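Local coordinates for protein beta-n-acetylhexosaminidase (Streptococcus pneumoniae, PDB 4AZI) that probably removes terminal beta-linked N-acetylglucosamine residues from glycans, acting as a family 20 glycoside hydrolase, at residues K145-L150 with E183-A188; N116-M121 with F179-Y184; G18-T23 with Y84-G89. The protein carries 2 engineered substitutions. All coordinates share one frame; numbering follows the deposited sequence.

Contact 1. Residues K145-L150 with E183-A188. With OAN (O-(2-acetamido-2-deoxy D-glucopyranosylidene) amino-N-phenylcarbamate), chain C; EDO (1,2-ethanediol), chain F.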
loop_
_atom_site.group_PDB
_atom_site.type_symbol
_atom_site.label_atom_id
_atom_site.label_comp_id
_atom_site.label_asym_id
_atom_site.label_seq_id
_atom_site.Cartn_x
_atom_site.Cartn_y
_atom_site.Cartn_z
ATOM N N LYS A 145 -11.476 -16.018 11.430
ATOM C CA LYS A 145 -10.056 -16.032 11.745
ATOM C C LYS A 145 -9.364 -14.746 11.314
ATOM O O LYS A 145 -8.178 -14.560 11.589
ATOM C CB LYS A 145 -9.374 -17.232 11.105
ATOM C CG LYS A 145 -9.830 -18.550 11.704
ATOM C CD LYS A 145 -8.653 -19.496 11.854
ATOM C CE LYS A 145 -8.747 -20.228 13.181
ATOM N NZ LYS A 145 -8.322 -19.391 14.336
ATOM N N THR A 146 -10.104 -13.857 10.654
ATOM C CA THR A 146 -9.492 -12.683 10.016
ATOM C C THR A 146 -9.950 -11.358 10.577
ATOM O O THR A 146 -9.233 -10.364 10.472
ATOM C CB THR A 146 -9.761 -12.641 8.490
ATOM O OG1 THR A 146 -11.158 -12.430 8.243
ATOM C CG2 THR A 146 -9.307 -13.927 7.819
ATOM N N THR A 147 -11.144 -11.349 11.166
ATOM C CA THR A 147 -11.885 -10.111 11.387
ATOM C C THR A 147 -12.310 -9.874 12.834
ATOM O O THR A 147 -12.681 -10.811 13.549
ATOM C CB THR A 147 -13.115 -10.082 10.461
ATOM O OG1 THR A 147 -12.667 -10.016 9.098
ATOM C CG2 THR A 147 -13.998 -8.900 10.752
ATOM N N MET A 148 -12.261 -8.607 13.244
ATOM C CA MET A 148 -12.622 -8.202 14.594
ATOM C C MET A 148 -14.119 -7.915 14.753
ATOM O O MET A 148 -14.754 -7.353 13.854
ATOM C CB MET A 148 -11.800 -6.978 15.004
ATOM C CG MET A 148 -12.280 -6.253 16.256
ATOM S SD MET A 148 -11.147 -4.982 16.842
ATOM C CE MET A 148 -10.964 -3.941 15.392
ATOM N N ASP A 149 -14.653 -8.301 15.913
ATOM C CA ASP A 149 -16.027 -8.014 16.331
ATOM C C ASP A 149 -16.168 -6.536 16.690
ATOM O O ASP A 149 -15.559 -6.060 17.647
ATOM C CB ASP A 149 -16.395 -8.909 17.530
ATOM C CG ASP A 149 -17.748 -8.561 18.155
ATOM O OD1 ASP A 149 -18.544 -7.807 17.555
ATOM O OD2 ASP A 149 -18.015 -9.058 19.272
ATOM N N LEU A 150 -16.982 -5.818 15.922
ATOM C CA LEU A 150 -17.156 -4.369 16.099
ATOM C C LEU A 150 -17.892 -3.971 17.382
ATOM O O LEU A 150 -17.911 -2.793 17.760
ATOM C CB LEU A 150 -17.855 -3.769 14.876
ATOM C CG LEU A 150 -17.109 -3.850 13.542
ATOM C CD1 LEU A 150 -18.014 -3.380 12.423
ATOM C CD2 LEU A 150 -15.810 -3.053 13.578
ATOM N N GLU A 183 -12.720 -6.275 2.437
ATOM C CA GLU A 183 -13.217 -7.634 2.647
ATOM C C GLU A 183 -13.499 -8.023 4.108
ATOM O O GLU A 183 -12.919 -8.987 4.618
ATOM C CB GLU A 183 -12.238 -8.632 2.034
ATOM C CG GLU A 183 -11.903 -8.429 0.559
ATOM C CD GLU A 183 -10.883 -9.448 0.095
ATOM O OE1 GLU A 183 -9.830 -9.560 0.752
ATOM O OE2 GLU A 183 -11.134 -10.163 -0.896
ATOM N N TYR A 184 -14.394 -7.286 4.763
ATOM C CA TYR A 184 -14.733 -7.535 6.161
ATOM C C TYR A 184 -15.286 -8.955 6.322
ATOM O O TYR A 184 -16.287 -9.300 5.677
ATOM C CB TYR A 184 -15.775 -6.512 6.658
ATOM C CG TYR A 184 -16.115 -6.670 8.126
ATOM C CD1 TYR A 184 -15.374 -6.008 9.108
ATOM C CD2 TYR A 184 -17.165 -7.503 8.533
ATOM C CE1 TYR A 184 -15.671 -6.166 10.457
ATOM C CE2 TYR A 184 -17.468 -7.670 9.878
ATOM C CZ TYR A 184 -16.725 -6.998 10.836
ATOM O OH TYR A 184 -17.019 -7.169 12.171
ATOM N N ALA A 185 -14.629 -9.764 7.167
ATOM C CA ALA A 185 -15.107 -11.108 7.533
ATOM C C ALA A 185 -15.389 -12.026 6.345
ATOM O O ALA A 185 -16.271 -12.891 6.419
ATOM C CB ALA A 185 -16.344 -11.022 8.435
ATOM N N ASN A 186 -14.638 -11.866 5.259
ATOM C CA ASN A 186 -14.892 -12.695 4.087
ATOM C C ASN A 186 -14.882 -14.193 4.415
ATOM O O ASN A 186 -15.656 -14.958 3.850
ATOM C CB ASN A 186 -13.956 -12.362 2.920
ATOM C CG ASN A 186 -12.484 -12.465 3.274
ATOM O OD1 ASN A 186 -12.102 -12.676 4.430
ATOM N ND2 ASN A 186 -11.637 -12.287 2.264
ATOM N N ASP A 187 -14.034 -14.580 5.365
ATOM C CA ASP A 187 -13.853 -15.986 5.727
ATOM C C ASP A 187 -15.040 -16.579 6.483
ATOM O O ASP A 187 -15.173 -17.801 6.574
ATOM C CB ASP A 187 -12.558 -16.163 6.532
ATOM C CG ASP A 187 -12.675 -15.674 7.967
ATOM O OD1 ASP A 187 -13.107 -14.516 8.211
ATOM O OD2 ASP A 187 -12.315 -16.457 8.865
ATOM N N ALA A 188 -15.900 -15.714 7.012
ATOM C CA ALA A 188 -16.978 -16.129 7.903
ATOM C C ALA A 188 -18.353 -15.821 7.332
ATOM O O ALA A 188 -19.352 -16.030 8.002
ATOM C CB ALA A 188 -16.814 -15.456 9.263
HETATM C CAH OAN C . -8.081 -5.019 -1.511
HETATM C CAG OAN C . -7.705 -6.410 -2.045
HETATM O OAN OAN C . -7.221 -6.530 -3.161
HETATM N NAI OAN C . -7.957 -7.428 -1.220
HETATM C CAB OAN C . -7.666 -8.846 -1.516
HETATM C CAC OAN C . -6.202 -9.149 -1.191
HETATM O OAJ OAN C . -6.072 -9.405 0.214
HETATM C CAD OAN C . -5.697 -10.348 -1.981
HETATM O OAK OAN C . -4.347 -10.573 -1.600
HETATM C CAE OAN C . -5.764 -10.030 -3.483
HETATM C CAF OAN C . -5.329 -11.177 -4.401
HETATM O OAM OAN C . -6.235 -12.279 -4.285
HETATM O OAL OAN C . -7.084 -9.597 -3.909
HETATM C CAA OAN C . -8.009 -9.223 -2.973
HETATM N NAY OAN C . -9.263 -9.175 -3.369
HETATM O OAQ OAN C . -9.494 -9.524 -4.667
HETATM C CAP OAN C . -10.712 -10.104 -4.888
HETATM O OAR OAN C . -11.050 -10.393 -6.037
HETATM N NAO OAN C . -11.475 -10.332 -3.808
HETATM C CAS OAN C . -12.713 -10.851 -3.824
HETATM C CAT OAN C . -13.719 -10.164 -3.146
HETATM C CAU OAN C . -15.023 -10.658 -3.125
HETATM C CAV OAN C . -15.329 -11.846 -3.787
HETATM C CAW OAN C . -14.324 -12.545 -4.469
HETATM C CAX OAN C . -13.016 -12.052 -4.487
HETATM C C1 EDO F . -9.402 -13.159 -0.988
HETATM O O1 EDO F . -9.283 -11.969 -1.777
HETATM C C2 EDO F . -8.451 -13.083 0.207
HETATM O O2 EDO F . -8.941 -12.130 1.151
HETATM O O HOH W 1 -10.752 -10.226 6.061
HETATM O O HOH W 2 -18.848 -7.066 14.097
#
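Tyr184 and Asp187 pack against the segment Lys145-Leu150, whose chain turns a corner at Lys145 and Thr146, on the rim of a (beta/alpha)8 barrel, the TIM-barrel fold of family 20 glycoside hydrolases. Both segments belong to the loops at the C-terminal ends of the barrel strands, the end that carries the ligand pocket. Glu183 takes part through its backbone: its O accepts from a water that also lies within bonding distance of Thr146 OG1 and Asn186 OD1, although two protons cannot serve all three at once. Tyr184 follows, its CG anti to the backbone N (chi1 -177°), which lays the ring along the strand 147-148. Thr147 CG2 sits over one face, displaced toward the rim of the ring, in a CH-pi contact 3.4 Å from the centroid. At the far end Tyr184 OH makes at most a weak bond to Met148 O (2.8 Å), since the water shared with Leu150 N may compete for the same proton, and it meets Leu150 CG at 3.6 Å. Trp194 and Leu197 of helix 193-199 also touch the Tyr184 side chain. Ala185 lies within the type II turn from Glu183 to Asn186, and its N gives a bent bond to Thr147 OG1 (2.8 Å, 134° at the hydrogen). That hydroxyl donates to Thr146 OG1, 3.0 Å from Thr147 OG1, so a chain of hydrogen bonds runs from the turn to Asp187. Asn186 uses its ND2 to hold a 1,2-ethanediol molecule in the pocket. Asp187 ends the chain: its OD1 accepts from Thr146 OG1 at 2.9 Å, from well above the carboxylate plane, and also bonds Ser144 OG. The other oxygen, OD2, receives Lys145 N on its syn side in a nearly straight bond of 2.7 Å.

Contact 2. Residues N116-M121 with F179-Y184. With OAN (O-(2-acetamido-2-deoxy D-glucopyranosylidene) amino-N-phenylcarbamate), chain C; EDO (1,2-ethanediol), chain F.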
loop_
_atom_site.group_PDB
_atom_site.type_symbol
_atom_site.label_atom_id
_atom_site.label_comp_id
_atom_site.label_asym_id
_atom_site.label_seq_id
_atom_site.Cartn_x
_atom_site.Cartn_y
_atom_site.Cartn_z
ATOM N N ASN A 116 -3.642 -3.299 8.168
ATOM C CA ASN A 116 -5.045 -3.607 7.908
ATOM C C ASN A 116 -5.865 -3.908 9.150
ATOM O O ASN A 116 -5.391 -4.573 10.057
ATOM C CB ASN A 116 -5.157 -4.786 6.927
ATOM C CG ASN A 116 -6.290 -4.615 5.936
ATOM O OD1 ASN A 116 -7.255 -3.881 6.186
ATOM N ND2 ASN A 116 -6.170 -5.277 4.793
ATOM N N SER A 117 -7.101 -3.404 9.166
ATOM C CA SER A 117 -8.133 -3.740 10.155
ATOM C C SER A 117 -9.434 -3.156 9.572
ATOM O O SER A 117 -9.368 -2.364 8.632
ATOM C CB SER A 117 -7.815 -3.143 11.531
ATOM O OG SER A 117 -7.914 -1.724 11.515
ATOM N N PRO A 118 -10.617 -3.584 10.068
ATOM C CA PRO A 118 -10.900 -4.666 11.021
ATOM C C PRO A 118 -10.886 -6.062 10.383
ATOM O O PRO A 118 -11.103 -7.055 11.084
ATOM C CB PRO A 118 -12.293 -4.316 11.553
ATOM C CG PRO A 118 -12.936 -3.546 10.455
ATOM C CD PRO A 118 -11.841 -2.850 9.688
ATOM N N GLY A 119 -10.639 -6.138 9.073
ATOM C CA GLY A 119 -10.416 -7.419 8.405
ATOM C C GLY A 119 -8.931 -7.647 8.250
ATOM O O GLY A 119 -8.131 -6.810 8.658
ATOM N N HIS A 120 -8.553 -8.785 7.674
ATOM C CA HIS A 120 -7.148 -9.094 7.391
ATOM C C HIS A 120 -6.226 -8.856 8.572
ATOM O O HIS A 120 -5.129 -8.303 8.428
ATOM C CB HIS A 120 -6.684 -8.319 6.163
ATOM C CG HIS A 120 -7.344 -8.763 4.886
ATOM N ND1 HIS A 120 -7.038 -9.932 4.280
ATOM C CD2 HIS A 120 -8.311 -8.150 4.095
ATOM C CE1 HIS A 120 -7.778 -10.056 3.162
ATOM N NE2 HIS A 120 -8.555 -8.964 3.052
ATOM N N MET A 121 -6.666 -9.290 9.748
ATOM C CA MET A 121 -5.936 -9.048 10.988
ATOM C C MET A 121 -5.857 -10.302 11.859
ATOM O O MET A 121 -5.984 -10.228 13.088
ATOM C CB MET A 121 -6.553 -7.873 11.760
ATOM C CG MET A 121 -8.026 -8.051 12.083
ATOM S SD MET A 121 -8.719 -6.739 13.092
ATOM C CE MET A 121 -7.903 -7.005 14.662
ATOM N N PHE A 179 -5.080 2.400 6.129
ATOM C CA PHE A 179 -5.746 1.593 7.172
ATOM C C PHE A 179 -6.628 0.443 6.648
ATOM O O PHE A 179 -7.213 -0.319 7.431
ATOM C CB PHE A 179 -6.461 2.461 8.250
ATOM C CG PHE A 179 -7.589 3.329 7.747
ATOM C CD1 PHE A 179 -8.890 2.835 7.666
ATOM C CD2 PHE A 179 -7.379 4.678 7.458
ATOM C CE1 PHE A 179 -9.938 3.643 7.247
ATOM C CE2 PHE A 179 -8.433 5.491 7.040
ATOM C CZ PHE A 179 -9.710 4.975 6.936
ATOM N N GLY A 180 -6.705 0.318 5.324
ATOM C CA GLY A 180 -7.237 -0.885 4.684
ATOM C C GLY A 180 -8.747 -0.953 4.648
ATOM O O GLY A 180 -9.379 -0.210 3.906
ATOM N N THR A 181 -9.297 -1.866 5.458
ATOM C CA THR A 181 -10.743 -2.096 5.667
ATOM C C THR A 181 -11.426 -2.962 4.602
ATOM O O THR A 181 -12.651 -3.111 4.618
ATOM C CB THR A 181 -11.574 -0.809 5.971
ATOM O OG1 THR A 181 -11.759 -0.043 4.775
ATOM C CG2 THR A 181 -10.896 0.049 7.024
ATOM N N ASP A 182 -10.641 -3.558 3.702
ATOM C CA ASP A 182 -11.221 -4.397 2.653
ATOM C C ASP A 182 -11.827 -5.673 3.218
ATOM O O ASP A 182 -11.507 -6.078 4.326
ATOM C CB ASP A 182 -10.197 -4.758 1.558
ATOM C CG ASP A 182 -8.913 -5.358 2.110
ATOM O OD1 ASP A 182 -8.397 -4.853 3.138
ATOM O OD2 ASP A 182 -8.399 -6.315 1.490
ATOM N N GLU A 183 -12.720 -6.275 2.437
ATOM C CA GLU A 183 -13.217 -7.634 2.647
ATOM C C GLU A 183 -13.499 -8.023 4.108
ATOM O O GLU A 183 -12.919 -8.987 4.618
ATOM C CB GLU A 183 -12.238 -8.632 2.034
ATOM C CG GLU A 183 -11.903 -8.429 0.559
ATOM C CD GLU A 183 -10.883 -9.448 0.095
ATOM O OE1 GLU A 183 -9.830 -9.560 0.752
ATOM O OE2 GLU A 183 -11.134 -10.163 -0.896
ATOM N N TYR A 184 -14.394 -7.286 4.763
ATOM C CA TYR A 184 -14.733 -7.535 6.161
ATOM C C TYR A 184 -15.286 -8.955 6.322
ATOM O O TYR A 184 -16.287 -9.300 5.677
ATOM C CB TYR A 184 -15.775 -6.512 6.658
ATOM C CG TYR A 184 -16.115 -6.670 8.126
ATOM C CD1 TYR A 184 -15.374 -6.008 9.108
ATOM C CD2 TYR A 184 -17.165 -7.503 8.533
ATOM C CE1 TYR A 184 -15.671 -6.166 10.457
ATOM C CE2 TYR A 184 -17.468 -7.670 9.878
ATOM C CZ TYR A 184 -16.725 -6.998 10.836
ATOM O OH TYR A 184 -17.019 -7.169 12.171
HETATM C CAH OAN C . -8.081 -5.019 -1.511
HETATM C CAG OAN C . -7.705 -6.410 -2.045
HETATM O OAN OAN C . -7.221 -6.530 -3.161
HETATM N NAI OAN C . -7.957 -7.428 -1.220
HETATM C CAB OAN C . -7.666 -8.846 -1.516
HETATM C CAC OAN C . -6.202 -9.149 -1.191
HETATM O OAJ OAN C . -6.072 -9.405 0.214
HETATM C CAD OAN C . -5.697 -10.348 -1.981
HETATM O OAK OAN C . -4.347 -10.573 -1.600
HETATM C CAE OAN C . -5.764 -10.030 -3.483
HETATM C CAF OAN C . -5.329 -11.177 -4.401
HETATM O OAM OAN C . -6.235 -12.279 -4.285
HETATM O OAL OAN C . -7.084 -9.597 -3.909
HETATM C CAA OAN C . -8.009 -9.223 -2.973
HETATM N NAY OAN C . -9.263 -9.175 -3.369
HETATM O OAQ OAN C . -9.494 -9.524 -4.667
HETATM C CAP OAN C . -10.712 -10.104 -4.888
HETATM O OAR OAN C . -11.050 -10.393 -6.037
HETATM N NAO OAN C . -11.475 -10.332 -3.808
HETATM C CAS OAN C . -12.713 -10.851 -3.824
HETATM C CAT OAN C . -13.719 -10.164 -3.146
HETATM C CAU OAN C . -15.023 -10.658 -3.125
HETATM C CAV OAN C . -15.329 -11.846 -3.787
HETATM C CAW OAN C . -14.324 -12.545 -4.469
HETATM C CAX OAN C . -13.016 -12.052 -4.487
HETATM C C1 EDO F . -9.402 -13.159 -0.988
HETATM O O1 EDO F . -9.283 -11.969 -1.777
HETATM C C2 EDO F . -8.451 -13.083 0.207
HETATM O O2 EDO F . -8.941 -12.130 1.151
HETATM O O HOH W 3 -10.001 -5.126 6.362
HETATM O O HOH W 4 -6.543 -0.327 10.117
HETATM O O HOH W 1 -10.752 -10.226 6.061
#
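A turn of chi1 to -67° at His120, with CG beside the backbone N, and an extended chi2 of 178° at Glu183 bring imidazole and carboxylate together almost in one plane. His120 NE2 donates to the anti lone pair of Glu183 OE1 at 2.7 Å; the oxygen lies in the ring plane, but the bond is bent, with 140° at the hydrogen. His120 ND1 is held in turn by Asp49. Asp182 comes close as well, OD2 standing 3.1 Å from His120 NE2, yet at too poor an angle to bond. Its other oxygen is secured by Asn116, whose ND2 points into the syn lone pair of Asp182 OD1 (2.8 Å) with the acceptor in the amide plane. The same amide takes Thr181 N on its OD1 at 3.0 Å, and these two bonds fix which way it faces. Pro118, which follows a cis peptide bond, sets CG against the edge of the Tyr184 ring. These links join the ends of neighbouring barrel strands 110-117 and 176-180. Asp182 OD2 accepts from the acetamido NAI of the inhibitor (3.0 Å), and Glu183 OE2 from its carbamate NAO (2.9 Å). Such placement is consistent with the substrate-assisted mechanism of family 20, in which the adjacent Asp-Glu pair works with the substrate's own acetamido group.

Contact 3. Residues G18-T23 with Y84-G89; sequences GRKYFT and YDDPNG. With OAN (O-(2-acetamido-2-deoxy D-glucopyranosylidene) amino-N-phenylcarbamate), chain C.
The loop that follows barrel strand 10-16 packs, through Tyr21, against an Asx turn in the loop after helix 69-83. Tyr21 N donates to Asp86 OD2 at 3.1 Å, approaching from above the carboxylate plane. The Tyr21 ring, with CG anti to the backbone N (chi1 -178°), lies across the end of the turn, and Gly89 CA stands over its centre in a CH-pi contact, 3.7 Å from the centroid. Asn88 O comes within 3.2 Å of Tyr21 CE2. Within the turn Asp86 OD1 accepts from Asn88 N (2.8 Å); the Asx turn so formed is laid upon a type I turn running from Asp86 to Gly89. Each oxygen of the Asp86 carboxylate therefore has its own backbone N-H, one from each loop. A water links the two loops, accepting from Lys20 NZ and Asn88 ND2 while donating to Tyr21 O and Asp86 OD2. Lys20 NZ remains too far from Asp86 for a salt bridge and bonds Pro333 O and Ala335 O instead. Nearer the barrel, Arg19 O faces the edge of the Tyr84 ring, and Arg52 bridges the two loops, bonding both Arg19 O and Tyr84 O. The Arg19 side chain leaves in the other direction, extended from CG to NE, into the ligand pocket. There NH2 of Arg19 gives an almost straight bond to the inhibitor hydroxyl OAJ (2.8 Å, 164° at the hydrogen), and NH1 a weak one to OAK. Asp16 and Asp49 form salt bridges with the same guanidinium.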
loop_
_atom_site.group_PDB
_atom_site.type_symbol
_atom_site.label_atom_id
_atom_site.label_comp_id
_atom_site.label_asym_id
_atom_site.label_seq_id
_atom_site.Cartn_x
_atom_site.Cartn_y
_atom_site.Cartn_z
ATOM N N GLY A 18 2.727 -8.365 4.447
ATOM C CA GLY A 18 1.913 -8.701 5.600
ATOM C C GLY A 18 1.757 -10.201 5.724
ATOM O O GLY A 18 2.035 -10.776 6.776
ATOM N N ARG A 19 1.315 -10.845 4.648
ATOM C CA ARG A 19 1.166 -12.295 4.661
ATOM C C ARG A 19 2.532 -12.984 4.631
ATOM O O ARG A 19 2.714 -14.057 5.225
ATOM C CB ARG A 19 0.327 -12.763 3.469
ATOM C CG ARG A 19 -1.132 -12.347 3.519
ATOM C CD ARG A 19 -1.886 -13.019 2.382
ATOM N NE ARG A 19 -3.320 -12.718 2.377
ATOM C CZ ARG A 19 -3.901 -11.797 1.611
ATOM N NH1 ARG A 19 -3.175 -11.043 0.792
ATOM N NH2 ARG A 19 -5.217 -11.624 1.666
ATOM N N LYS A 20 3.486 -12.360 3.946
ATOM C CA LYS A 20 4.775 -12.997 3.665
ATOM C C LYS A 20 5.946 -12.110 4.088
ATOM O O LYS A 20 5.900 -10.887 3.922
ATOM C CB LYS A 20 4.859 -13.330 2.176
ATOM C CG LYS A 20 6.055 -14.170 1.752
ATOM C CD LYS A 20 5.967 -14.496 0.266
ATOM C CE LYS A 20 7.259 -15.127 -0.247
ATOM N NZ LYS A 20 7.509 -16.446 0.387
ATOM N N TYR A 21 6.994 -12.729 4.634
ATOM C CA TYR A 21 8.181 -11.983 5.060
ATOM C C TYR A 21 9.039 -11.590 3.861
ATOM O O TYR A 21 9.313 -12.412 2.982
ATOM C CB TYR A 21 9.005 -12.767 6.100
ATOM C CG TYR A 21 10.226 -12.021 6.611
ATOM C CD1 TYR A 21 10.126 -11.106 7.662
ATOM C CD2 TYR A 21 11.481 -12.226 6.038
ATOM C CE1 TYR A 21 11.242 -10.416 8.123
ATOM C CE2 TYR A 21 12.604 -11.542 6.490
ATOM C CZ TYR A 21 12.482 -10.638 7.529
ATOM O OH TYR A 21 13.603 -9.958 7.973
ATOM N N PHE A 22 9.441 -10.325 3.829
ATOM C CA PHE A 22 10.427 -9.825 2.874
ATOM C C PHE A 22 11.590 -9.253 3.679
ATOM O O PHE A 22 11.376 -8.507 4.636
ATOM C CB PHE A 22 9.840 -8.717 1.984
ATOM C CG PHE A 22 8.938 -9.213 0.883
ATOM C CD1 PHE A 22 7.625 -9.576 1.147
ATOM C CD2 PHE A 22 9.397 -9.292 -0.430
ATOM C CE1 PHE A 22 6.792 -10.033 0.133
ATOM C CE2 PHE A 22 8.567 -9.749 -1.450
ATOM C CZ PHE A 22 7.259 -10.117 -1.164
ATOM N N THR A 23 12.820 -9.591 3.306
ATOM C CA THR A 23 13.975 -9.036 4.008
ATOM C C THR A 23 14.144 -7.588 3.595
ATOM O O THR A 23 13.714 -7.194 2.505
ATOM C CB THR A 23 15.293 -9.775 3.670
ATOM O OG1 THR A 23 15.667 -9.478 2.321
ATOM C CG2 THR A 23 15.148 -11.278 3.850
ATOM N N TYR A 84 1.056 -17.658 9.603
ATOM C CA TYR A 84 2.053 -18.333 8.769
ATOM C C TYR A 84 3.451 -18.201 9.365
ATOM O O TYR A 84 3.990 -17.096 9.478
ATOM C CB TYR A 84 2.027 -17.815 7.315
ATOM C CG TYR A 84 3.117 -18.387 6.424
ATOM C CD1 TYR A 84 3.260 -19.768 6.251
ATOM C CD2 TYR A 84 4.004 -17.550 5.753
ATOM C CE1 TYR A 84 4.262 -20.293 5.441
ATOM C CE2 TYR A 84 4.999 -18.063 4.936
ATOM C CZ TYR A 84 5.121 -19.431 4.780
ATOM O OH TYR A 84 6.112 -19.930 3.975
ATOM N N ASP A 85 4.033 -19.337 9.747
ATOM C CA ASP A 85 5.375 -19.356 10.317
ATOM C C ASP A 85 6.405 -19.407 9.201
ATOM O O ASP A 85 7.019 -20.442 8.957
ATOM C CB ASP A 85 5.558 -20.537 11.284
ATOM C CG ASP A 85 6.766 -20.367 12.207
ATOM O OD1 ASP A 85 7.657 -19.532 11.926
ATOM O OD2 ASP A 85 6.822 -21.072 13.234
ATOM N N ASP A 86 6.584 -18.269 8.537
ATOM C CA ASP A 86 7.540 -18.116 7.442
ATOM C C ASP A 86 8.965 -18.450 7.870
ATOM O O ASP A 86 9.484 -17.836 8.801
ATOM C CB ASP A 86 7.486 -16.681 6.913
ATOM C CG ASP A 86 8.085 -16.540 5.529
ATOM O OD1 ASP A 86 9.101 -17.197 5.234
ATOM O OD2 ASP A 86 7.541 -15.760 4.733
ATOM N N PRO A 87 9.602 -19.424 7.187
ATOM C CA PRO A 87 10.992 -19.773 7.486
ATOM C C PRO A 87 11.981 -18.625 7.228
ATOM O O PRO A 87 13.039 -18.591 7.845
ATOM C CB PRO A 87 11.281 -20.948 6.539
ATOM C CG PRO A 87 9.941 -21.484 6.148
ATOM C CD PRO A 87 9.025 -20.297 6.144
ATOM N N ASN A 88 11.628 -17.697 6.340
ATOM C CA ASN A 88 12.509 -16.578 5.967
ATOM C C ASN A 88 12.609 -15.472 7.022
ATOM O O ASN A 88 13.502 -14.623 6.960
ATOM C CB ASN A 88 12.067 -15.964 4.628
ATOM C CG ASN A 88 12.174 -16.938 3.466
ATOM O OD1 ASN A 88 12.956 -17.893 3.501
ATOM N ND2 ASN A 88 11.394 -16.693 2.418
ATOM N N GLY A 89 11.689 -15.479 7.981
ATOM C CA GLY A 89 11.652 -14.459 9.030
ATOM C C GLY A 89 10.228 -14.147 9.444
ATOM O O GLY A 89 9.276 -14.683 8.870
HETATM C CAH OAN C . -8.081 -5.019 -1.511
HETATM C CAG OAN C . -7.705 -6.410 -2.045
HETATM O OAN OAN C . -7.221 -6.530 -3.161
HETATM N NAI OAN C . -7.957 -7.428 -1.220
HETATM C CAB OAN C . -7.666 -8.846 -1.516
HETATM C CAC OAN C . -6.202 -9.149 -1.191
HETATM O OAJ OAN C . -6.072 -9.405 0.214
HETATM C CAD OAN C . -5.697 -10.348 -1.981
HETATM O OAK OAN C . -4.347 -10.573 -1.600
HETATM C CAE OAN C . -5.764 -10.030 -3.483
HETATM C CAF OAN C . -5.329 -11.177 -4.401
HETATM O OAM OAN C . -6.235 -12.279 -4.285
HETATM O OAL OAN C . -7.084 -9.597 -3.909
HETATM C CAA OAN C . -8.009 -9.223 -2.973
HETATM N NAY OAN C . -9.263 -9.175 -3.369
HETATM O OAQ OAN C . -9.494 -9.524 -4.667
HETATM C CAP OAN C . -10.712 -10.104 -4.888
HETATM O OAR OAN C . -11.050 -10.393 -6.037
HETATM N NAO OAN C . -11.475 -10.332 -3.808
HETATM C CAS OAN C . -12.713 -10.851 -3.824
HETATM C CAT OAN C . -13.719 -10.164 -3.146
HETATM C CAU OAN C . -15.023 -10.658 -3.125
HETATM C CAV OAN C . -15.329 -11.846 -3.787
HETATM C CAW OAN C . -14.324 -12.545 -4.469
HETATM C CAX OAN C . -13.016 -12.052 -4.487
HETATM O O HOH W 5 8.357 -18.290 2.874
HETATM O O HOH W 6 9.230 -15.142 2.559
#

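Along the chain contact 3 closes before contact 2 opens, and contact 1 begins inside the span of contact 2, both ending on the chain that runs on from strand 176-180. Contacts 1 and 2 have centres about 8 Å apart, share Glu183 and Tyr184, and are joined by probable hydrogen bonds from Met121 N to Thr146 O and from Met148 N to Pro118 O. Contact 3 lies about 19 Å from contact 2 and 22 Å from contact 1, centre to centre, yet Arg19 NH2 packs 3.4 Å from His120 CE1. Loops following the first, third and fourth barrel strands thus converge on one inhibitor, illustrating how a TIM barrel assembles its pocket from separate strand ends.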